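PDB 2FEF: hypothetical protein PA2201, which is of unknown function but is probably a PoNi-type immunity protein that protects the bacterium against a PoNe DNase toxin. Local coordinates for residues Arg231-Leu236 with Lys242-Leu247; Ala28-Ile33 with Gly282-Tyr287; Lys89-Gly94 with Ala98-Ile103. All coordinates share one frame; numbering follows the deposited sequence.

The three contacts lie in an all-helical chain without strands. Contact 3 joins the adjoining ends of helices 66-93 and 97-127 and comes first to completion along the chain. Contact 2 ties the loop between helices 12-20 and 35-54 to helix 282-292, some 250 residues later, so its two segments bracket both other contacts. Contact 1 packs the end of helix 223-234 against the chain leaving helix 238-243. Contacts 2 and 3 are neighbours, centres about 10 Å apart, and touch where Arg30 NH2 of contact 2 reaches Ile91 O of contact 3; the centre of contact 1 is about 22 and 25 Å from theirs. Contact 2 thus links the two family regions, whereas contacts 1 and 3 each stay within one.

Contact 1: Arg231-Leu236 with Lys242-Leu247; sequences REFFQL and KKTRRL
Phe233 carries most of this contact, with Arg246 laid across its ring. With CG trans to the backbone N (chi1 176°), Phe233 projects from helix 223-234 toward 242-247. Arg246 CD sits over the centre of one face, 3.3 Å from the centroid of the Phe233 ring, a CH-pi contact almost on the ring normal. Beyond CD the guanidinium runs out over the CD2 side of the same face, its plane only 7° from the ring. It is an offset stack with cation-pi character, Arg246 CZ lying 4.4 Å from the Phe233 centroid. At the rim of the ring, near its plane, Thr244 OG1 approaches Phe233 CE1 at 3.4 Å; that hydroxyl is also hydrogen-bonded to Gln241 O. In the fold, helix 223-234 gives way to the short helix 238-243, and the loop after it folds back so that Thr244 and Arg246 meet the C-terminal part of helix 223-234. Arg246 is fixed at its polar end by Gln229 O, which accepts from NE, and by a weak bond from Arg246 NH1 to Leu247 O at 2.8 Å, while Tyr230 offers it another cation-pi partner. Phe234, next along, touches the arginine more lightly: its CE2 comes within 4.0 Å of Arg246 NH2, ring and guanidinium planes being 67° apart. One face of the Phe234 ring is met by Phe233 CD2, and Trp255 and His279 add further aromatic neighbours. Leu236, past the helix, reaches toward Thr244 tip to tip, Leu236 CD1 meeting Thr244 CG2 at 4.0 Å; Leu236 O accepts a hydrogen bond from Gln241 NE2 of helix 238-243.

Contact 2: Ala28-Ile33 with Gly282-Tyr287; sequences APRRNI and GDLVDY
Arg30 and Asp283 meet as two flat groups lying nearly in one plane, guanidinium and carboxylate tilted by 20°, although the side chains themselves run at about a right angle. The arginine presents the edge formed by NE and NH1, one nitrogen to each oxygen. Arg30 NE points to Asp283 OD1 at 2.8 Å, almost perfectly straight, and meets it on the syn side. Arg30 NH1 reaches the syn lone pair of Asp283 OD2 at 2.7 Å. An extended chain from CG to NE carries the guanidinium from the loop to helix 282-292, where the chi1 of Asp283 (81°), with CG between backbone N and carbonyl carbon, turns both carboxylate oxygens to that edge. Leu284 CD2 lies obliquely to the guanidinium, 3.7 Å from Arg30 NH1, and also packs with Leu100 of helix 97-127. Arg30 NH1 has a second acceptor in Leu95 O, and NH2 bonds to Ile91 O. The salt bridge therefore joins the N-terminal and C-terminal family regions, and with every guanidinium nitrogen engaged, Arg30 is held against rotation; the paired charges probably stabilise one another beside the apolar Leu284.

Contact 3: Lys89-Gly94 with Ala98-Ile103; sequences KAIDRG and AELRSI
Leu100 reaches from helix 97-127 toward the end of helix 66-93, and its branches make most of the contact. Its CB points at the opposite helix, and CG, anti to the carbonyl carbon (chi1 -69°), spreads the two methyls over neighbouring residues. Leu100 CD2 makes the shorter contacts: it packs on Ala90 CB at 3.5 Å and lies 3.6 Å from the backbone atom Ile91 N. Leu100 CD1 turns to the side chain of Ile91 and meets its CG1 at 4.1 Å, the two side chains crossing at about a right angle. One turn further along, Ile103 CD1 comes to the same methyl, Ala90 CB, at 3.6 Å, which therefore touches two branched residues. These are the adjoining ends of an antiparallel helical hairpin, with short axes 10.2 Å apart and directions at 174°. Gly94, with positive phi, closes the first helix in a Schellman motif before the short link to helix 97-127. Trp19 of helix 12-20 also touches Ile103. All four touching residues are buried and join mainly through apolar contacts between side chains, whereas polar ties are made around them: Lys89 pairs with Asp41, and Asp92 with Arg31 and Trp256. The hairpin end thus rests on apolar packing, with Ala90 CB held between Leu100 CD2 and Ile103 CD1.

Contact 1: Arg231-Leu236 with Lys242-Leu247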
loop_
_atom_site.group_PDB
_atom_site.type_symbol
_atom_site.label_atom_id
_atom_site.label_comp_id
_atom_site.label_asym_id
_atom_site.label_seq_id
_atom_site.Cartn_x
_atom_site.Cartn_y
_atom_site.Cartn_z
ATOM N N ARG B 231 -31.080 -9.831 9.674
ATOM C CA ARG B 231 -31.951 -8.920 8.962
ATOM C C ARG B 231 -32.275 -7.667 9.780
ATOM O O ARG B 231 -32.127 -6.566 9.260
ATOM C CB ARG B 231 -33.223 -9.611 8.432
ATOM C CG ARG B 231 -34.050 -8.674 7.529
ATOM C CD ARG B 231 -35.208 -9.371 6.874
ATOM N NE ARG B 231 -36.343 -8.452 6.711
ATOM C CZ ARG B 231 -37.630 -8.808 6.708
ATOM N NH1 ARG B 231 -37.997 -10.087 6.841
ATOM N NH2 ARG B 231 -38.560 -7.870 6.574
ATOM N N GLU B 232 -32.694 -7.843 11.036
ATOM C CA GLU B 232 -33.042 -6.707 11.901
ATOM C C GLU B 232 -31.834 -5.879 12.340
ATOM O O GLU B 232 -31.947 -4.663 12.602
ATOM C CB GLU B 232 -33.860 -7.187 13.108
ATOM C CG GLU B 232 -35.274 -7.592 12.682
ATOM C CD GLU B 232 -36.092 -8.286 13.776
ATOM O OE1 GLU B 232 -35.622 -8.454 14.923
ATOM O OE2 GLU B 232 -37.247 -8.656 13.474
ATOM N N PHE B 233 -30.685 -6.528 12.426
ATOM C CA PHE B 233 -29.453 -5.828 12.762
ATOM C C PHE B 233 -29.048 -4.901 11.604
ATOM O O PHE B 233 -28.790 -3.718 11.808
ATOM C CB PHE B 233 -28.321 -6.826 13.039
ATOM C CG PHE B 233 -26.996 -6.151 13.299
ATOM C CD1 PHE B 233 -26.823 -5.387 14.444
ATOM C CD2 PHE B 233 -25.964 -6.227 12.378
ATOM C CE1 PHE B 233 -25.617 -4.726 14.684
ATOM C CE2 PHE B 233 -24.752 -5.567 12.604
ATOM C CZ PHE B 233 -24.574 -4.829 13.771
ATOM N N PHE B 234 -29.020 -5.438 10.384
ATOM C CA PHE B 234 -28.512 -4.662 9.260
ATOM C C PHE B 234 -29.557 -3.651 8.757
ATOM O O PHE B 234 -29.250 -2.784 7.942
ATOM C CB PHE B 234 -27.950 -5.579 8.147
ATOM C CG PHE B 234 -26.626 -6.209 8.502
ATOM C CD1 PHE B 234 -25.475 -5.423 8.633
ATOM C CD2 PHE B 234 -26.526 -7.599 8.715
ATOM C CE1 PHE B 234 -24.224 -6.020 8.982
ATOM C CE2 PHE B 234 -25.339 -8.198 9.056
ATOM C CZ PHE B 234 -24.148 -7.416 9.193
ATOM N N GLN B 235 -30.783 -3.769 9.246
ATOM C CA GLN B 235 -31.813 -2.774 8.996
ATOM C C GLN B 235 -31.630 -1.500 9.842
ATOM O O GLN B 235 -32.179 -0.443 9.510
ATOM C CB GLN B 235 -33.191 -3.374 9.222
ATOM C CG GLN B 235 -33.746 -3.993 7.943
ATOM C CD GLN B 235 -35.039 -4.754 8.133
ATOM O OE1 GLN B 235 -35.423 -5.151 9.255
ATOM N NE2 GLN B 235 -35.728 -4.978 7.019
ATOM N N LEU B 236 -30.878 -1.600 10.938
ATOM C CA LEU B 236 -30.614 -0.425 11.782
ATOM C C LEU B 236 -29.671 0.485 10.998
ATOM O O LEU B 236 -28.900 0.002 10.182
ATOM C CB LEU B 236 -29.898 -0.832 13.088
ATOM C CG LEU B 236 -30.582 -1.821 14.055
ATOM C CD1 LEU B 236 -29.634 -2.218 15.234
ATOM C CD2 LEU B 236 -31.963 -1.318 14.536
ATOM N N LYS B 242 -23.425 0.364 15.478
ATOM C CA LYS B 242 -22.202 0.504 16.230
ATOM C C LYS B 242 -22.400 0.704 17.733
ATOM O O LYS B 242 -21.530 0.319 18.515
ATOM C CB LYS B 242 -21.295 1.545 15.570
ATOM C CG LYS B 242 -20.601 0.933 14.331
ATOM C CD LYS B 242 -20.478 1.952 13.187
ATOM C CE LYS B 242 -20.551 1.293 11.809
ATOM N NZ LYS B 242 -21.849 0.546 11.522
ATOM N N LYS B 243 -23.554 1.247 18.123
ATOM C CA LYS B 243 -23.955 1.347 19.524
ATOM C C LYS B 243 -24.421 0.017 20.179
ATOM O O LYS B 243 -24.427 -0.082 21.412
ATOM C CB LYS B 243 -25.032 2.429 19.709
ATOM C CG LYS B 243 -24.543 3.864 19.541
ATOM C CD LYS B 243 -23.359 4.112 20.458
ATOM C CE LYS B 243 -22.782 5.481 20.326
ATOM N NZ LYS B 243 -21.479 5.442 21.044
ATOM N N THR B 244 -24.823 -0.981 19.384
ATOM C CA THR B 244 -25.212 -2.305 19.944
ATOM C C THR B 244 -23.993 -3.144 20.335
ATOM O O THR B 244 -22.873 -2.844 19.929
ATOM C CB THR B 244 -26.104 -3.156 18.974
ATOM O OG1 THR B 244 -25.286 -3.678 17.917
ATOM C CG2 THR B 244 -27.219 -2.345 18.388
ATOM N N ARG B 245 -24.178 -4.199 21.123
ATOM C CA ARG B 245 -23.023 -5.008 21.474
ATOM C C ARG B 245 -22.748 -6.184 20.530
ATOM O O ARG B 245 -21.775 -6.938 20.709
ATOM C CB ARG B 245 -23.021 -5.380 22.966
ATOM C CG ARG B 245 -24.165 -6.194 23.390
ATOM C CD ARG B 245 -24.501 -6.014 24.860
ATOM N NE ARG B 245 -25.532 -6.963 25.324
ATOM C CZ ARG B 245 -26.708 -7.185 24.730
ATOM N NH1 ARG B 245 -27.031 -6.550 23.616
ATOM N NH2 ARG B 245 -27.573 -8.058 25.241
ATOM N N ARG B 246 -23.554 -6.309 19.471
ATOM C CA ARG B 246 -23.291 -7.344 18.490
ATOM C C ARG B 246 -21.878 -7.267 17.875
ATOM O O ARG B 246 -21.381 -6.203 17.438
ATOM C CB ARG B 246 -24.368 -7.339 17.402
ATOM C CG ARG B 246 -24.289 -8.581 16.509
ATOM C CD ARG B 246 -24.762 -8.177 15.153
ATOM N NE ARG B 246 -25.095 -9.215 14.180
ATOM C CZ ARG B 246 -24.286 -9.631 13.208
ATOM N NH1 ARG B 246 -23.028 -9.180 13.082
ATOM N NH2 ARG B 246 -24.765 -10.487 12.310
ATOM N N LEU B 247 -21.201 -8.406 17.864
ATOM C CA LEU B 247 -19.908 -8.472 17.227
ATOM C C LEU B 247 -20.136 -8.279 15.728
ATOM O O LEU B 247 -21.124 -8.770 15.158
ATOM C CB LEU B 247 -19.267 -9.846 17.460
ATOM C CG LEU B 247 -17.817 -10.015 16.973
ATOM C CD1 LEU B 247 -16.920 -9.170 17.871
ATOM C CD2 LEU B 247 -17.430 -11.489 17.021
#

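Contact 2: Ala28-Ile33 with Gly282-Tyr287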
loop_
_atom_site.group_PDB
_atom_site.type_symbol
_atom_site.label_atom_id
_atom_site.label_comp_id
_atom_site.label_asym_id
_atom_site.label_seq_id
_atom_site.Cartn_x
_atom_site.Cartn_y
_atom_site.Cartn_z
ATOM N N ALA B 28 -23.857 -12.599 -11.122
ATOM C CA ALA B 28 -24.564 -11.547 -10.380
ATOM C C ALA B 28 -24.127 -11.496 -8.900
ATOM O O ALA B 28 -23.971 -12.528 -8.260
ATOM C CB ALA B 28 -26.058 -11.779 -10.469
ATOM N N PRO B 29 -23.958 -10.295 -8.342
ATOM C CA PRO B 29 -23.640 -10.277 -6.898
ATOM C C PRO B 29 -24.677 -10.993 -6.012
ATOM O O PRO B 29 -25.871 -11.053 -6.349
ATOM C CB PRO B 29 -23.603 -8.779 -6.571
ATOM C CG PRO B 29 -23.138 -8.146 -7.894
ATOM C CD PRO B 29 -23.975 -8.930 -8.906
ATOM N N ARG B 30 -24.218 -11.466 -4.862
ATOM C CA ARG B 30 -25.080 -12.160 -3.898
ATOM C C ARG B 30 -25.973 -11.225 -3.059
ATOM O O ARG B 30 -26.960 -11.670 -2.440
ATOM C CB ARG B 30 -24.238 -13.063 -2.986
ATOM C CG ARG B 30 -23.834 -14.362 -3.646
ATOM C CD ARG B 30 -23.170 -15.321 -2.641
ATOM N NE ARG B 30 -22.797 -16.565 -3.317
ATOM C CZ ARG B 30 -21.650 -16.767 -3.959
ATOM N NH1 ARG B 30 -21.457 -17.933 -4.568
ATOM N NH2 ARG B 30 -20.715 -15.805 -4.022
ATOM N N ARG B 31 -25.626 -9.942 -3.061
ATOM C CA ARG B 31 -26.401 -8.901 -2.394
ATOM C C ARG B 31 -26.191 -7.620 -3.169
ATOM O O ARG B 31 -25.333 -7.571 -4.057
ATOM C CB ARG B 31 -25.940 -8.730 -0.931
ATOM C CG ARG B 31 -24.523 -8.220 -0.753
ATOM C CD ARG B 31 -24.084 -8.282 0.712
ATOM N NE ARG B 31 -22.744 -7.685 0.906
ATOM C CZ ARG B 31 -22.502 -6.404 1.160
ATOM N NH1 ARG B 31 -23.498 -5.525 1.290
ATOM N NH2 ARG B 31 -21.226 -5.990 1.282
ATOM N N ASN B 32 -26.965 -6.579 -2.846
ATOM C CA ASN B 32 -26.842 -5.282 -3.514
ATOM C C ASN B 32 -25.518 -4.631 -3.159
ATOM O O ASN B 32 -25.244 -4.355 -1.986
ATOM C CB ASN B 32 -27.995 -4.328 -3.147
ATOM C CG ASN B 32 -27.910 -2.992 -3.888
ATOM O OD1 ASN B 32 -27.888 -2.953 -5.113
ATOM N ND2 ASN B 32 -27.845 -1.898 -3.139
ATOM N N ILE B 33 -24.679 -4.410 -4.155
ATOM C CA ILE B 33 -23.375 -3.766 -3.909
ATOM C C ILE B 33 -23.160 -2.698 -4.962
ATOM O O ILE B 33 -23.862 -2.675 -5.974
ATOM C CB ILE B 33 -22.214 -4.786 -3.931
ATOM C CG1 ILE B 33 -22.088 -5.438 -5.314
ATOM C CG2 ILE B 33 -22.363 -5.794 -2.784
ATOM C CD1 ILE B 33 -20.825 -6.243 -5.493
ATOM N N GLY B 282 -27.438 -20.066 0.443
ATOM C CA GLY B 282 -28.029 -21.277 -0.135
ATOM C C GLY B 282 -27.251 -21.864 -1.297
ATOM O O GLY B 282 -27.125 -23.077 -1.387
ATOM N N ASP B 283 -26.703 -21.018 -2.178
ATOM C CA ASP B 283 -25.989 -21.551 -3.366
ATOM C C ASP B 283 -24.715 -22.278 -2.974
ATOM O O ASP B 283 -24.257 -23.189 -3.672
ATOM C CB ASP B 283 -25.708 -20.471 -4.442
ATOM C CG ASP B 283 -24.477 -19.612 -4.122
ATOM O OD1 ASP B 283 -24.580 -18.710 -3.255
ATOM O OD2 ASP B 283 -23.412 -19.834 -4.757
ATOM N N LEU B 284 -24.134 -21.870 -1.840
ATOM C CA LEU B 284 -22.943 -22.533 -1.350
ATOM C C LEU B 284 -23.266 -23.793 -0.586
ATOM O O LEU B 284 -22.509 -24.777 -0.669
ATOM C CB LEU B 284 -22.071 -21.587 -0.499
ATOM C CG LEU B 284 -21.506 -20.405 -1.289
ATOM C CD1 LEU B 284 -20.536 -19.580 -0.417
ATOM C CD2 LEU B 284 -20.754 -20.922 -2.561
ATOM N N VAL B 285 -24.383 -23.776 0.149
ATOM C CA VAL B 285 -24.925 -25.029 0.687
ATOM C C VAL B 285 -25.020 -26.058 -0.436
ATOM O O VAL B 285 -24.546 -27.189 -0.301
ATOM C CB VAL B 285 -26.266 -24.805 1.419
ATOM C CG1 VAL B 285 -26.887 -26.171 1.861
ATOM C CG2 VAL B 285 -26.046 -23.841 2.636
ATOM N N ASP B 286 -25.627 -25.660 -1.559
ATOM C CA ASP B 286 -25.808 -26.565 -2.685
ATOM C C ASP B 286 -24.469 -27.049 -3.241
ATOM O O ASP B 286 -24.317 -28.242 -3.502
ATOM C CB ASP B 286 -26.674 -25.904 -3.777
ATOM C CG ASP B 286 -28.100 -25.604 -3.308
ATOM O OD1 ASP B 286 -28.562 -26.226 -2.310
ATOM O OD2 ASP B 286 -28.780 -24.740 -3.948
ATOM N N TYR B 287 -23.519 -26.118 -3.402
ATOM C CA TYR B 287 -22.175 -26.393 -3.911
ATOM C C TYR B 287 -21.446 -27.430 -3.055
ATOM O O TYR B 287 -20.926 -28.422 -3.589
ATOM C CB TYR B 287 -21.333 -25.102 -3.972
ATOM C CG TYR B 287 -19.881 -25.330 -4.283
ATOM C CD1 TYR B 287 -19.468 -25.625 -5.580
ATOM C CD2 TYR B 287 -18.908 -25.284 -3.276
ATOM C CE1 TYR B 287 -18.130 -25.841 -5.878
ATOM C CE2 TYR B 287 -17.568 -25.497 -3.576
ATOM C CZ TYR B 287 -17.194 -25.805 -4.878
ATOM O OH TYR B 287 -15.862 -26.012 -5.182
#

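Contact 3: Lys89-Gly94 with Ala98-Ile103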
loop_
_atom_site.group_PDB
_atom_site.type_symbol
_atom_site.label_atom_id
_atom_site.label_comp_id
_atom_site.label_asym_id
_atom_site.label_seq_id
_atom_site.Cartn_x
_atom_site.Cartn_y
_atom_site.Cartn_z
ATOM N N LYS B 89 -14.962 -10.351 -0.131
ATOM C CA LYS B 89 -15.352 -9.582 -1.305
ATOM C C LYS B 89 -15.810 -10.483 -2.463
ATOM O O LYS B 89 -16.747 -10.155 -3.206
ATOM C CB LYS B 89 -14.160 -8.734 -1.741
ATOM C CG LYS B 89 -13.828 -7.662 -0.706
ATOM C CD LYS B 89 -14.858 -6.522 -0.750
ATOM C CE LYS B 89 -14.754 -5.693 0.521
ATOM N NZ LYS B 89 -15.831 -4.649 0.490
ATOM N N ALA B 90 -15.131 -11.620 -2.636
ATOM C CA ALA B 90 -15.494 -12.551 -3.704
ATOM C C ALA B 90 -16.900 -13.174 -3.459
ATOM O O ALA B 90 -17.676 -13.369 -4.390
ATOM C CB ALA B 90 -14.431 -13.635 -3.799
ATOM N N ILE B 91 -17.216 -13.485 -2.212
ATOM C CA ILE B 91 -18.576 -13.912 -1.842
ATOM C C ILE B 91 -19.627 -12.835 -2.209
ATOM O O ILE B 91 -20.651 -13.112 -2.906
ATOM C CB ILE B 91 -18.700 -14.260 -0.310
ATOM C CG1 ILE B 91 -17.704 -15.380 0.066
ATOM C CG2 ILE B 91 -20.196 -14.716 -0.017
ATOM C CD1 ILE B 91 -17.539 -15.592 1.569
ATOM N N ASP B 92 -19.387 -11.604 -1.756
ATOM C CA ASP B 92 -20.275 -10.462 -2.138
ATOM C C ASP B 92 -20.509 -10.375 -3.652
ATOM O O ASP B 92 -21.636 -10.152 -4.121
ATOM C CB ASP B 92 -19.641 -9.136 -1.709
ATOM C CG ASP B 92 -19.806 -8.821 -0.224
ATOM O OD1 ASP B 92 -20.495 -9.565 0.503
ATOM O OD2 ASP B 92 -19.182 -7.805 0.219
ATOM N N ARG B 93 -19.433 -10.581 -4.416
ATOM C CA ARG B 93 -19.447 -10.354 -5.859
ATOM C C ARG B 93 -20.239 -11.417 -6.614
ATOM O O ARG B 93 -20.587 -11.215 -7.780
ATOM C CB ARG B 93 -18.016 -10.304 -6.422
ATOM C CG ARG B 93 -17.958 -9.973 -7.935
ATOM C CD ARG B 93 -18.556 -8.604 -8.229
ATOM N NE ARG B 93 -18.591 -8.311 -9.674
ATOM C CZ ARG B 93 -19.480 -8.811 -10.527
ATOM N NH1 ARG B 93 -20.454 -9.624 -10.094
ATOM N NH2 ARG B 93 -19.399 -8.482 -11.828
ATOM N N GLY B 94 -20.489 -12.556 -5.974
ATOM C CA GLY B 94 -21.251 -13.632 -6.628
ATOM C C GLY B 94 -20.369 -14.680 -7.296
ATOM O O GLY B 94 -20.873 -15.492 -8.066
ATOM N N ALA B 98 -16.565 -22.938 -6.954
ATOM C CA ALA B 98 -15.215 -23.370 -7.364
ATOM C C ALA B 98 -14.183 -22.238 -7.279
ATOM O O ALA B 98 -13.033 -22.458 -6.807
ATOM C CB ALA B 98 -15.230 -24.033 -8.763
ATOM N N GLU B 99 -14.584 -21.047 -7.726
ATOM C CA GLU B 99 -13.725 -19.861 -7.643
ATOM C C GLU B 99 -13.446 -19.436 -6.217
ATOM O O GLU B 99 -12.297 -19.070 -5.877
ATOM C CB GLU B 99 -14.271 -18.688 -8.465
ATOM C CG GLU B 99 -14.121 -18.901 -9.994
ATOM C CD GLU B 99 -14.923 -20.087 -10.522
ATOM O OE1 GLU B 99 -16.149 -20.147 -10.258
ATOM O OE2 GLU B 99 -14.324 -20.959 -11.209
ATOM N N LEU B 100 -14.478 -19.487 -5.376
ATOM C CA LEU B 100 -14.308 -19.136 -3.962
ATOM C C LEU B 100 -13.356 -20.134 -3.303
ATOM O O LEU B 100 -12.472 -19.753 -2.525
ATOM C CB LEU B 100 -15.657 -19.176 -3.239
ATOM C CG LEU B 100 -16.696 -18.116 -3.587
ATOM C CD1 LEU B 100 -17.946 -18.328 -2.706
ATOM C CD2 LEU B 100 -16.094 -16.712 -3.410
ATOM N N ARG B 101 -13.531 -21.411 -3.642
ATOM C CA ARG B 101 -12.641 -22.470 -3.077
ATOM C C ARG B 101 -11.159 -22.230 -3.434
ATOM O O ARG B 101 -10.271 -22.376 -2.587
ATOM C CB ARG B 101 -13.116 -23.867 -3.491
ATOM C CG ARG B 101 -12.413 -25.009 -2.706
ATOM C CD ARG B 101 -12.882 -26.371 -3.257
ATOM N NE ARG B 101 -12.620 -27.459 -2.311
ATOM C CZ ARG B 101 -11.450 -28.097 -2.222
ATOM N NH1 ARG B 101 -10.442 -27.778 -3.023
ATOM N NH2 ARG B 101 -11.290 -29.059 -1.326
ATOM N N SER B 102 -10.909 -21.792 -4.668
ATOM C CA SER B 102 -9.561 -21.459 -5.109
ATOM C C SER B 102 -8.933 -20.343 -4.273
ATOM O O SER B 102 -7.719 -20.336 -4.065
ATOM C CB SER B 102 -9.562 -21.101 -6.607
ATOM O OG SER B 102 -9.899 -19.724 -6.805
ATOM N N ILE B 103 -9.745 -19.405 -3.776
ATOM C CA ILE B 103 -9.268 -18.386 -2.851
ATOM C C ILE B 103 -9.100 -18.947 -1.460
ATOM O O ILE B 103 -8.069 -18.742 -0.836
ATOM C CB ILE B 103 -10.181 -17.127 -2.836
ATOM C CG1 ILE B 103 -10.296 -16.572 -4.266
ATOM C CG2 ILE B 103 -9.647 -16.033 -1.841
ATOM C CD1 ILE B 103 -11.500 -15.601 -4.485
#